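Local coordinates for quinoline 2-oxidoreductase large subunit (Pseudomonas putida, PDB 1T3Q), which probably serves as the molybdenum-bearing subunit of an enzyme that hydroxylates quinoline at carbon 2, holding a molybdopterin cytosine dinucleotide cofactor, at residues S50-A55 against Y138-A143; A177-S182 against F312-N317; G573-A578 against D613-P618. All blocks are in the same frame, centred on the assembly; numbering follows the deposited sequence.

Contact 1 (S50-A55 against Y138-A143); sequences SPFAHA and YEELPA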
ATOM      1  N   SER B  50       9.728  17.142 -29.127  1.00 19.37           N
ATOM      2  CA  SER B  50      10.234  17.643 -30.390  1.00 20.20           C
ATOM      3  C   SER B  50       9.103  18.194 -31.248  1.00 20.99           C
ATOM      4  O   SER B  50       8.039  17.579 -31.374  1.00 20.25           O
ATOM      5  CB  SER B  50      10.949  16.518 -31.149  1.00 20.66           C
ATOM      6  OG  SER B  50      11.214  16.895 -32.488  1.00 21.61           O
ATOM      7  N   PRO B  51       9.309  19.382 -31.831  1.00 22.38           N
ATOM      8  CA  PRO B  51       8.289  19.996 -32.683  1.00 21.38           C
ATOM      9  C   PRO B  51       8.581  19.666 -34.146  1.00 21.34           C
ATOM     10  O   PRO B  51       7.877  20.115 -35.054  1.00 21.26           O
ATOM     11  CB  PRO B  51       8.447  21.478 -32.372  1.00 22.58           C
ATOM     12  CG  PRO B  51       9.934  21.601 -32.233  1.00 21.67           C
ATOM     13  CD  PRO B  51      10.327  20.375 -31.430  1.00 20.84           C
ATOM     14  N   PHE B  52       9.625  18.870 -34.362  1.00 21.88           N
ATOM     15  CA  PHE B  52      10.033  18.482 -35.710  1.00 23.51           C
ATOM     16  C   PHE B  52      10.081  16.974 -35.901  1.00 22.47           C
ATOM     17  O   PHE B  52      10.415  16.229 -34.978  1.00 23.17           O
ATOM     18  CB  PHE B  52      11.413  19.065 -36.038  1.00 25.81           C
ATOM     19  CG  PHE B  52      11.467  20.562 -35.976  1.00 28.65           C
ATOM     20  CD1 PHE B  52      12.120  21.206 -34.931  1.00 30.61           C
ATOM     21  CD2 PHE B  52      10.849  21.332 -36.959  1.00 30.64           C
ATOM     22  CE1 PHE B  52      12.157  22.601 -34.862  1.00 31.45           C
ATOM     23  CE2 PHE B  52      10.879  22.726 -36.900  1.00 32.68           C
ATOM     24  CZ  PHE B  52      11.535  23.362 -35.850  1.00 32.42           C
ATOM     25  N   ALA B  53       9.769  16.535 -37.116  1.00 22.16           N
ATOM     26  CA  ALA B  53       9.770  15.117 -37.451  1.00 22.78           C
ATOM     27  C   ALA B  53      11.186  14.549 -37.420  1.00 23.83           C
ATOM     28  O   ALA B  53      11.396  13.400 -37.033  1.00 21.84           O
ATOM     29  CB  ALA B  53       9.149  14.907 -38.828  1.00 23.15           C
ATOM     30  N   HIS B  54      12.156  15.358 -37.833  1.00 22.52           N
ATOM     31  CA  HIS B  54      13.549  14.927 -37.842  1.00 23.77           C
ATOM     32  C   HIS B  54      14.421  16.169 -37.712  1.00 22.59           C
ATOM     33  O   HIS B  54      14.381  17.053 -38.567  1.00 23.50           O
ATOM     34  CB  HIS B  54      13.872  14.199 -39.146  1.00 24.63           C
ATOM     35  CG  HIS B  54      15.163  13.443 -39.109  1.00 26.95           C
ATOM     36  ND1 HIS B  54      15.798  12.999 -40.250  1.00 29.32           N
ATOM     37  CD2 HIS B  54      15.926  13.030 -38.070  1.00 27.86           C
ATOM     38  CE1 HIS B  54      16.897  12.347 -39.913  1.00 29.57           C
ATOM     39  NE2 HIS B  54      16.997  12.351 -38.597  1.00 30.07           N
ATOM     40  N   ALA B  55      15.205  16.238 -36.645  1.00 24.19           N
ATOM     41  CA  ALA B  55      16.044  17.410 -36.432  1.00 25.75           C
ATOM     42  C   ALA B  55      17.223  17.154 -35.520  1.00 26.66           C
ATOM     43  O   ALA B  55      17.160  16.329 -34.609  1.00 25.09           O
ATOM     44  CB  ALA B  55      15.201  18.548 -35.859  1.00 24.84           C
ATOM     45  N   TYR B 138      17.135  23.837 -32.637  1.00 26.48           N
ATOM     46  CA  TYR B 138      17.082  22.727 -33.576  1.00 27.08           C
ATOM     47  C   TYR B 138      17.630  23.099 -34.937  1.00 29.75           C
ATOM     48  O   TYR B 138      17.828  24.269 -35.256  1.00 30.99           O
ATOM     49  CB  TYR B 138      15.640  22.259 -33.796  1.00 26.39           C
ATOM     50  CG  TYR B 138      14.963  21.652 -32.598  1.00 24.98           C
ATOM     51  CD1 TYR B 138      14.182  22.428 -31.747  1.00 25.17           C
ATOM     52  CD2 TYR B 138      15.100  20.293 -32.316  1.00 25.45           C
ATOM     53  CE1 TYR B 138      13.549  21.866 -30.643  1.00 25.08           C
ATOM     54  CE2 TYR B 138      14.476  19.723 -31.217  1.00 24.37           C
ATOM     55  CZ  TYR B 138      13.701  20.515 -30.385  1.00 25.38           C
ATOM     56  OH  TYR B 138      13.082  19.952 -29.293  1.00 25.27           O
ATOM     57  N   GLU B 139      17.858  22.065 -35.735  1.00 31.47           N
ATOM     58  CA  GLU B 139      18.317  22.196 -37.101  1.00 33.47           C
ATOM     59  C   GLU B 139      17.503  21.127 -37.818  1.00 32.92           C
ATOM     60  O   GLU B 139      17.890  19.958 -37.843  1.00 30.65           O
ATOM     61  CB  GLU B 139      19.804  21.878 -37.219  1.00 35.70           C
ATOM     62  CG  GLU B 139      20.339  22.083 -38.621  1.00 42.11           C
ATOM     63  CD  GLU B 139      21.621  21.320 -38.865  1.00 44.53           C
ATOM     64  OE1 GLU B 139      22.558  21.460 -38.050  1.00 48.60           O
ATOM     65  OE2 GLU B 139      21.690  20.583 -39.872  1.00 48.09           O
ATOM     66  N   GLU B 140      16.362  21.524 -38.371  1.00 34.22           N
ATOM     67  CA  GLU B 140      15.488  20.579 -39.057  1.00 36.74           C
ATOM     68  C   GLU B 140      16.212  19.822 -40.163  1.00 36.66           C
ATOM     69  O   GLU B 140      16.986  20.398 -40.925  1.00 37.78           O
ATOM     70  CB  GLU B 140      14.266  21.304 -39.627  1.00 38.30           C
ATOM     71  CG  GLU B 140      13.195  20.365 -40.155  1.00 42.76           C
ATOM     72  CD  GLU B 140      11.880  21.068 -40.431  1.00 44.59           C
ATOM     73  OE1 GLU B 140      10.902  20.378 -40.794  1.00 46.50           O
ATOM     74  OE2 GLU B 140      11.824  22.307 -40.285  1.00 46.02           O
ATOM     75  N   LEU B 141      15.958  18.521 -40.233  1.00 35.59           N
ATOM     76  CA  LEU B 141      16.574  17.655 -41.232  1.00 34.36           C
ATOM     77  C   LEU B 141      15.488  17.030 -42.100  1.00 34.52           C
ATOM     78  O   LEU B 141      14.322  16.972 -41.702  1.00 32.94           O
ATOM     79  CB  LEU B 141      17.363  16.538 -40.543  1.00 34.88           C
ATOM     80  CG  LEU B 141      18.475  16.931 -39.567  1.00 34.47           C
ATOM     81  CD1 LEU B 141      18.907  15.713 -38.762  1.00 32.15           C
ATOM     82  CD2 LEU B 141      19.649  17.518 -40.339  1.00 35.64           C
ATOM     83  N   PRO B 142      15.853  16.569 -43.309  1.00 33.93           N
ATOM     84  CA  PRO B 142      14.844  15.951 -44.175  1.00 32.82           C
ATOM     85  C   PRO B 142      14.283  14.725 -43.463  1.00 30.74           C
ATOM     86  O   PRO B 142      15.034  13.899 -42.940  1.00 31.03           O
ATOM     87  CB  PRO B 142      15.635  15.599 -45.435  1.00 32.68           C
ATOM     88  CG  PRO B 142      17.035  15.395 -44.912  1.00 34.48           C
ATOM     89  CD  PRO B 142      17.183  16.539 -43.942  1.00 34.00           C
ATOM     90  N   ALA B 143      12.962  14.617 -43.435  1.00 28.65           N
ATOM     91  CA  ALA B 143      12.311  13.507 -42.759  1.00 27.18           C
ATOM     92  C   ALA B 143      11.644  12.547 -43.730  1.00 25.61           C
ATOM     93  O   ALA B 143      11.340  12.909 -44.868  1.00 25.15           O
ATOM     94  CB  ALA B 143      11.281  14.043 -41.774  1.00 25.63           C
TER
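Phe-52 is one bump of the loop 50-55, and it lodges in a hollow between Tyr-138 and Glu-140. Its CD1-CE1 edge points at one face of the Tyr-138 ring in an offset edge-to-face pair, with centroids 5.3 Å apart and planes at 67°. The Tyr-138 CG stands anti to its carbonyl carbon (chi1 -66°), which lays the ring beside Phe-52 and Pro-51. There Pro-51 CD fits against the phenol end, 3.5 Å from Tyr-138 CZ. On the CD2-CE2 side of Phe-52 the Glu-140 carboxylate comes up obliquely, with Glu-140 OE2 3.5 Å from Phe-52 CE2. Ala-55 CB is a smaller bump, set near Tyr-138 CD2 and Glu-140 CA.

The second hollow holds His-54. Leu-141 CD1 lies over one face of the imidazole in a CH-pi contact, 4.0 Å from the ring centroid. At the ring edge His-54 ND1 donates to Pro-142 O, 2.9 Å away; the bond is nearly straight (165°), although the donor sits above the carbonyl plane. Ala-143 CB rests between Ala-53 CB and His-54 CB. With an alanine at His-54, Pro-142 O would probably lose this donor and a gap would open beneath Leu-141 CD1. The backbone adds a bond from Leu-141 N to His-54 O, 2.7 Å long.

Ser-50 OG donates a hydrogen bond to Phe-52 O within the loop and is also hydrogen-bonded to Thr-109 OG1. Ala-55 and Glu-140 form an antiparallel non-hydrogen-bonded pair. This pairing belongs to the three-stranded antiparallel sheet in which strand 55-61 lies between 108-109 and 135-140, part of the a/b hammerhead domain of the xanthine dehydrogenase family.

Contact 2 (A177-S182 against F312-N317); sequences APIFAS and FLALEN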
ATOM      1  N   ALA B 177       1.921 -14.940 -62.018  1.00 24.81           N
ATOM      2  CA  ALA B 177       1.641 -14.212 -63.255  1.00 25.43           C
ATOM      3  C   ALA B 177       0.820 -15.035 -64.247  1.00 26.45           C
ATOM      4  O   ALA B 177      -0.216 -14.579 -64.738  1.00 26.71           O
ATOM      5  CB  ALA B 177       2.945 -13.744 -63.904  1.00 26.51           C
ATOM      6  N   PRO B 178       1.268 -16.259 -64.562  1.00 26.30           N
ATOM      7  CA  PRO B 178       0.487 -17.058 -65.511  1.00 25.65           C
ATOM      8  C   PRO B 178      -0.916 -17.399 -65.008  1.00 24.06           C
ATOM      9  O   PRO B 178      -1.841 -17.551 -65.803  1.00 23.29           O
ATOM     10  CB  PRO B 178       1.361 -18.293 -65.730  1.00 27.31           C
ATOM     11  CG  PRO B 178       2.148 -18.393 -64.455  1.00 30.30           C
ATOM     12  CD  PRO B 178       2.498 -16.960 -64.165  1.00 27.09           C
ATOM     13  N   ILE B 179      -1.086 -17.515 -63.696  1.00 23.26           N
ATOM     14  CA  ILE B 179      -2.407 -17.825 -63.159  1.00 23.02           C
ATOM     15  C   ILE B 179      -3.341 -16.629 -63.360  1.00 24.10           C
ATOM     16  O   ILE B 179      -4.468 -16.785 -63.831  1.00 24.87           O
ATOM     17  CB  ILE B 179      -2.337 -18.200 -61.656  1.00 22.05           C
ATOM     18  CG1 ILE B 179      -1.528 -19.489 -61.487  1.00 19.68           C
ATOM     19  CG2 ILE B 179      -3.747 -18.377 -61.095  1.00 22.56           C
ATOM     20  CD1 ILE B 179      -1.345 -19.951 -60.042  1.00 19.31           C
ATOM     21  N   PHE B 180      -2.869 -15.433 -63.015  1.00 24.60           N
ATOM     22  CA  PHE B 180      -3.681 -14.234 -63.186  1.00 24.18           C
ATOM     23  C   PHE B 180      -3.941 -13.955 -64.657  1.00 24.91           C
ATOM     24  O   PHE B 180      -4.949 -13.353 -65.015  1.00 24.90           O
ATOM     25  CB  PHE B 180      -3.005 -13.014 -62.549  1.00 23.37           C
ATOM     26  CG  PHE B 180      -3.189 -12.937 -61.069  1.00 24.63           C
ATOM     27  CD1 PHE B 180      -2.313 -13.588 -60.208  1.00 24.76           C
ATOM     28  CD2 PHE B 180      -4.284 -12.262 -60.530  1.00 24.77           C
ATOM     29  CE1 PHE B 180      -2.525 -13.570 -58.830  1.00 26.08           C
ATOM     30  CE2 PHE B 180      -4.503 -12.240 -59.157  1.00 24.87           C
ATOM     31  CZ  PHE B 180      -3.623 -12.897 -58.305  1.00 25.16           C
ATOM     32  N   ALA B 181      -3.032 -14.407 -65.511  1.00 24.74           N
ATOM     33  CA  ALA B 181      -3.179 -14.183 -66.940  1.00 25.06           C
ATOM     34  C   ALA B 181      -4.184 -15.115 -67.607  1.00 25.88           C
ATOM     35  O   ALA B 181      -4.781 -14.753 -68.622  1.00 27.10           O
ATOM     36  CB  ALA B 181      -1.825 -14.316 -67.621  1.00 25.15           C
ATOM     37  N   SER B 182      -4.391 -16.300 -67.037  1.00 25.16           N
ATOM     38  CA  SER B 182      -5.298 -17.275 -67.644  1.00 25.22           C
ATOM     39  C   SER B 182      -6.559 -17.633 -66.870  1.00 25.08           C
ATOM     40  O   SER B 182      -7.455 -18.279 -67.423  1.00 24.40           O
ATOM     41  CB  SER B 182      -4.535 -18.570 -67.949  1.00 25.59           C
ATOM     42  OG  SER B 182      -3.479 -18.343 -68.867  1.00 29.54           O
ATOM     43  N   PHE B 312     -10.969 -20.263 -55.570  1.00 23.08           N
ATOM     44  CA  PHE B 312      -9.745 -19.469 -55.545  1.00 22.44           C
ATOM     45  C   PHE B 312      -8.557 -20.245 -56.091  1.00 22.45           C
ATOM     46  O   PHE B 312      -8.248 -21.338 -55.622  1.00 22.65           O
ATOM     47  CB  PHE B 312      -9.425 -19.007 -54.119  1.00 22.02           C
ATOM     48  CG  PHE B 312     -10.543 -18.256 -53.452  1.00 22.25           C
ATOM     49  CD1 PHE B 312     -11.460 -17.527 -54.204  1.00 21.93           C
ATOM     50  CD2 PHE B 312     -10.664 -18.260 -52.067  1.00 23.59           C
ATOM     51  CE1 PHE B 312     -12.486 -16.810 -53.582  1.00 24.28           C
ATOM     52  CE2 PHE B 312     -11.685 -17.547 -51.430  1.00 23.46           C
ATOM     53  CZ  PHE B 312     -12.597 -16.822 -52.191  1.00 23.24           C
ATOM     54  N   LEU B 313      -7.883 -19.664 -57.076  1.00 21.93           N
ATOM     55  CA  LEU B 313      -6.728 -20.304 -57.694  1.00 20.69           C
ATOM     56  C   LEU B 313      -5.414 -19.742 -57.168  1.00 21.30           C
ATOM     57  O   LEU B 313      -4.392 -20.438 -57.150  1.00 20.15           O
ATOM     58  CB  LEU B 313      -6.780 -20.116 -59.209  1.00 20.63           C
ATOM     59  CG  LEU B 313      -8.020 -20.670 -59.908  1.00 21.38           C
ATOM     60  CD1 LEU B 313      -7.932 -20.369 -61.403  1.00 20.74           C
ATOM     61  CD2 LEU B 313      -8.126 -22.174 -59.658  1.00 21.48           C
ATOM     62  N   ALA B 314      -5.436 -18.486 -56.742  1.00 18.18           N
ATOM     63  CA  ALA B 314      -4.226 -17.856 -56.237  1.00 19.13           C
ATOM     64  C   ALA B 314      -4.497 -16.552 -55.512  1.00 19.80           C
ATOM     65  O   ALA B 314      -5.464 -15.849 -55.803  1.00 19.88           O
ATOM     66  CB  ALA B 314      -3.260 -17.601 -57.390  1.00 18.44           C
ATOM     67  N   LEU B 315      -3.627 -16.240 -54.562  1.00 19.34           N
ATOM     68  CA  LEU B 315      -3.732 -14.997 -53.816  1.00 19.76           C
ATOM     69  C   LEU B 315      -2.349 -14.377 -53.733  1.00 19.75           C
ATOM     70  O   LEU B 315      -1.385 -15.008 -53.291  1.00 18.97           O
ATOM     71  CB  LEU B 315      -4.283 -15.239 -52.410  1.00 18.36           C
ATOM     72  CG  LEU B 315      -4.468 -13.970 -51.562  1.00 22.79           C
ATOM     73  CD1 LEU B 315      -5.461 -14.232 -50.449  1.00 23.12           C
ATOM     74  CD2 LEU B 315      -3.132 -13.526 -50.986  1.00 22.16           C
ATOM     75  N   GLU B 316      -2.257 -13.131 -54.166  1.00 20.67           N
ATOM     76  CA  GLU B 316      -0.998 -12.406 -54.128  1.00 21.30           C
ATOM     77  C   GLU B 316      -1.168 -11.208 -53.201  1.00 20.44           C
ATOM     78  O   GLU B 316      -2.204 -10.544 -53.231  1.00 20.08           O
ATOM     79  CB  GLU B 316      -0.646 -11.940 -55.537  1.00 23.86           C
ATOM     80  CG  GLU B 316       0.606 -11.104 -55.641  1.00 31.39           C
ATOM     81  CD  GLU B 316       1.044 -10.922 -57.083  1.00 37.03           C
ATOM     82  OE1 GLU B 316       0.191 -10.552 -57.921  1.00 39.61           O
ATOM     83  OE2 GLU B 316       2.239 -11.148 -57.376  1.00 40.69           O
ATOM     84  N   ASN B 317      -0.169 -10.941 -52.365  1.00 20.14           N
ATOM     85  CA  ASN B 317      -0.255  -9.794 -51.467  1.00 21.76           C
ATOM     86  C   ASN B 317       1.091  -9.197 -51.114  1.00 21.02           C
ATOM     87  O   ASN B 317       1.973  -9.878 -50.593  1.00 23.75           O
ATOM     88  CB  ASN B 317      -0.977 -10.156 -50.167  1.00 19.46           C
ATOM     89  CG  ASN B 317      -1.307  -8.924 -49.321  1.00 20.33           C
ATOM     90  OD1 ASN B 317      -1.056  -8.893 -48.116  1.00 23.13           O
ATOM     91  ND2 ASN B 317      -1.882  -7.909 -49.954  1.00 16.44           N
TER
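The Phe-180 ring meets Ala-314 and Glu-316 obliquely. Its nearest neighbour across the contact is Glu-316 CB, 4.1 Å from Phe-180 CE1. The Glu-316 carboxylate plane is only 21° from the ring plane, and Glu-316 OE1 lies 4.2 Å from Phe-180 CE1. Arg-188 makes a cation-pi contact with the ring and a long, weak ion pair with Glu-316 OE1, so one guanidinium serves both side chains.

This is a short helix packed on a beta sheet, in the first molybdopterin cofactor-binding domain. Helix 177-182 lies over strand 312-317 at an axis distance of 8.7 Å, with the two directions 126° apart. The strand carries a classic beta bulge: Leu-313 and Ala-314 both face Ala-305 of the neighbouring strand 298-306. Both also present their CB atoms to Ile-179 of the helix.

No hydrogen bond joins the two segments. The contact is small, at 227 Å² of buried surface, and near the protein surface. Leu-176 lies beside Ala-314 and Glu-316, and Ala-352 of strand 352-360 touches both Ile-179 and Ala-314. The small Ala-314 lets the isoleucine come close. Ile-179 CG2 stands anti to the backbone N, which carries this methyl to the strand, 4.0 Å from Leu-313 CB and 3.8 Å from Ala-314 CB.

Contact 3 (G573-A578 against D613-P618); sequences GHLLEA and DATHPP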
ATOM      1  N   GLY B 573      -8.914 -40.059  -0.324  1.00 24.03           N
ATOM      2  CA  GLY B 573      -8.918 -41.474  -0.655  1.00 25.37           C
ATOM      3  C   GLY B 573      -8.409 -42.304   0.509  1.00 26.93           C
ATOM      4  O   GLY B 573      -8.874 -43.421   0.746  1.00 27.21           O
ATOM      5  N   HIS B 574      -7.448 -41.749   1.240  1.00 27.35           N
ATOM      6  CA  HIS B 574      -6.867 -42.426   2.389  1.00 27.87           C
ATOM      7  C   HIS B 574      -7.915 -42.601   3.486  1.00 29.86           C
ATOM      8  O   HIS B 574      -8.036 -43.675   4.081  1.00 30.67           O
ATOM      9  CB  HIS B 574      -5.685 -41.617   2.924  1.00 27.18           C
ATOM     10  CG  HIS B 574      -5.009 -42.236   4.107  1.00 26.95           C
ATOM     11  ND1 HIS B 574      -4.338 -43.438   4.036  1.00 26.12           N
ATOM     12  CD2 HIS B 574      -4.892 -41.815   5.389  1.00 26.21           C
ATOM     13  CE1 HIS B 574      -3.836 -43.731   5.222  1.00 25.51           C
ATOM     14  NE2 HIS B 574      -4.158 -42.762   6.061  1.00 28.43           N
ATOM     15  N   LEU B 575      -8.679 -41.547   3.743  1.00 28.47           N
ATOM     16  CA  LEU B 575      -9.711 -41.586   4.770  1.00 29.89           C
ATOM     17  C   LEU B 575     -10.935 -42.394   4.345  1.00 30.23           C
ATOM     18  O   LEU B 575     -11.573 -43.039   5.173  1.00 30.49           O
ATOM     19  CB  LEU B 575     -10.142 -40.161   5.130  1.00 31.42           C
ATOM     20  CG  LEU B 575      -9.068 -39.243   5.722  1.00 33.00           C
ATOM     21  CD1 LEU B 575      -9.596 -37.820   5.808  1.00 32.41           C
ATOM     22  CD2 LEU B 575      -8.663 -39.752   7.097  1.00 34.13           C
ATOM     23  N   LEU B 576     -11.254 -42.363   3.055  1.00 30.04           N
ATOM     24  CA  LEU B 576     -12.416 -43.074   2.523  1.00 30.88           C
ATOM     25  C   LEU B 576     -12.096 -44.470   1.982  1.00 32.10           C
ATOM     26  O   LEU B 576     -12.991 -45.179   1.514  1.00 31.99           O
ATOM     27  CB  LEU B 576     -13.061 -42.241   1.410  1.00 29.22           C
ATOM     28  CG  LEU B 576     -13.493 -40.819   1.767  1.00 27.95           C
ATOM     29  CD1 LEU B 576     -13.860 -40.054   0.502  1.00 26.11           C
ATOM     30  CD2 LEU B 576     -14.665 -40.872   2.735  1.00 26.20           C
ATOM     31  N   GLU B 577     -10.826 -44.857   2.043  1.00 32.67           N
ATOM     32  CA  GLU B 577     -10.386 -46.161   1.550  1.00 33.77           C
ATOM     33  C   GLU B 577     -10.663 -46.357   0.061  1.00 34.26           C
ATOM     34  O   GLU B 577     -11.300 -47.333  -0.340  1.00 35.85           O
ATOM     35  CB  GLU B 577     -11.049 -47.291   2.344  1.00 33.24           C
ATOM     36  CG  GLU B 577     -10.578 -47.395   3.780  1.00 33.97           C
ATOM     37  N   ALA B 578     -10.179 -45.428  -0.753  1.00 32.49           N
ATOM     38  CA  ALA B 578     -10.356 -45.499  -2.196  1.00 31.41           C
ATOM     39  C   ALA B 578      -9.148 -44.866  -2.872  1.00 32.03           C
ATOM     40  O   ALA B 578      -8.487 -44.009  -2.290  1.00 30.93           O
ATOM     41  CB  ALA B 578     -11.625 -44.771  -2.604  1.00 32.67           C
ATOM     42  N   ASP B 613      -2.363 -34.073  11.245  1.00 26.52           N
ATOM     43  CA  ASP B 613      -1.194 -34.867  10.885  1.00 27.54           C
ATOM     44  C   ASP B 613      -1.431 -36.385  10.850  1.00 26.83           C
ATOM     45  O   ASP B 613      -0.917 -37.088   9.979  1.00 24.90           O
ATOM     46  CB  ASP B 613      -0.090 -34.520  11.893  1.00 31.20           C
ATOM     47  CG  ASP B 613       1.169 -35.311  11.690  1.00 31.82           C
ATOM     48  OD1 ASP B 613       1.154 -36.532  11.943  1.00 38.81           O
ATOM     49  OD2 ASP B 613       2.181 -34.706  11.286  1.00 31.18           O
ATOM     50  N   ALA B 614      -2.208 -36.881  11.803  1.00 27.09           N
ATOM     51  CA  ALA B 614      -2.489 -38.309  11.900  1.00 28.55           C
ATOM     52  C   ALA B 614      -3.311 -38.883  10.748  1.00 28.92           C
ATOM     53  O   ALA B 614      -3.282 -40.090  10.512  1.00 30.25           O
ATOM     54  CB  ALA B 614      -3.182 -38.605  13.224  1.00 26.55           C
ATOM     55  N   THR B 615      -4.037 -38.030  10.029  1.00 28.19           N
ATOM     56  CA  THR B 615      -4.872 -38.491   8.921  1.00 27.32           C
ATOM     57  C   THR B 615      -4.140 -38.576   7.579  1.00 27.32           C
ATOM     58  O   THR B 615      -4.693 -39.076   6.601  1.00 27.53           O
ATOM     59  CB  THR B 615      -6.102 -37.567   8.720  1.00 26.94           C
ATOM     60  OG1 THR B 615      -5.669 -36.295   8.226  1.00 25.34           O
ATOM     61  CG2 THR B 615      -6.841 -37.358  10.035  1.00 26.17           C
ATOM     62  N   HIS B 616      -2.902 -38.094   7.535  1.00 25.47           N
ATOM     63  CA  HIS B 616      -2.123 -38.095   6.301  1.00 24.62           C
ATOM     64  C   HIS B 616      -1.594 -39.468   5.900  1.00 25.13           C
ATOM     65  O   HIS B 616      -1.093 -40.214   6.736  1.00 26.13           O
ATOM     66  CB  HIS B 616      -0.922 -37.151   6.430  1.00 23.10           C
ATOM     67  CG  HIS B 616      -1.291 -35.725   6.693  1.00 22.76           C
ATOM     68  ND1 HIS B 616      -2.589 -35.313   6.908  1.00 24.45           N
ATOM     69  CD2 HIS B 616      -0.524 -34.613   6.783  1.00 20.42           C
ATOM     70  CE1 HIS B 616      -2.606 -34.008   7.118  1.00 21.09           C
ATOM     71  NE2 HIS B 616      -1.365 -33.560   7.047  1.00 21.97           N
ATOM     72  N   PRO B 617      -1.699 -39.816   4.607  1.00 25.75           N
ATOM     73  CA  PRO B 617      -1.201 -41.114   4.140  1.00 25.84           C
ATOM     74  C   PRO B 617       0.330 -41.051   4.047  1.00 27.54           C
ATOM     75  O   PRO B 617       0.911 -39.964   3.995  1.00 25.66           O
ATOM     76  CB  PRO B 617      -1.865 -41.265   2.775  1.00 25.90           C
ATOM     77  CG  PRO B 617      -1.948 -39.844   2.293  1.00 26.37           C
ATOM     78  CD  PRO B 617      -2.428 -39.118   3.533  1.00 24.43           C
ATOM     79  N   PRO B 618       1.005 -42.209   4.031  1.00 28.00           N
ATOM     80  CA  PRO B 618       2.472 -42.175   3.945  1.00 27.82           C
ATOM     81  C   PRO B 618       3.001 -41.488   2.682  1.00 25.31           C
ATOM     82  O   PRO B 618       2.413 -41.608   1.607  1.00 24.33           O
ATOM     83  CB  PRO B 618       2.858 -43.656   4.024  1.00 28.85           C
ATOM     84  CG  PRO B 618       1.654 -44.354   3.447  1.00 30.83           C
ATOM     85  CD  PRO B 618       0.508 -43.596   4.065  1.00 29.35           C
TER
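His-574 and Leu-575 make the whole of this contact from the first segment, near the C-terminal end of the long helix 549-576. They pack on a short 3-10 turn, 613-615, and the loop with Pro-617 and Pro-618 after it. This is surface packing of a helix end on a loop, with no hydrogen bond across it.

His-574 comes first. Its CG stands anti to the backbone N (chi1 -180°), which extends the imidazole from the helix to the loop. Pro-617 CB sits over one ring face in a CH-pi contact, 3.7 Å from the centroid. Thr-615 O approaches the ring edge at CD2. This buried carbonyl oxygen has no hydrogen-bond partner in the model.

Leu-575 follows, reaching the methyl CD2 across to the threonine. Thr-615 OG1 is hydrogen-bonded to Ala-612 O. Glu-577, with positive phi, is the first residue to leave helical angles. At the start of the 3-10 turn, Asp-613 forms salt bridges with Lys-3 and Arg-472 of the second subunit, another copy of this protein. The closest atoms across the contact are His-574 CD2 and Thr-615 O, 3.0 Å apart, while Leu-575 CD2 lies 3.7 Å from Thr-615 CB.

From the N terminus, contact 1 comes first. It joins the loop after strand 43-49 to the end of strand 135-140, closing a loop of 82 residues. Contact 2 opens later and closes a longer one of 129 residues, bringing strand 312-322 back to helix 177-182. Contact 3 closes the shortest, 34 residues, between helix 549-576 and the loop before strand 625-629. The three follow in series; none nests or crosses. Contact 1 lies in the hammerhead domain, contacts 2 and 3 in two separate molybdopterin cofactor-binding domains, and none touches another. Contacts 1 and 3 flank the middle of the folded chain, their own centres 75 Å apart. Contact 3 alone has the second large subunit beside it.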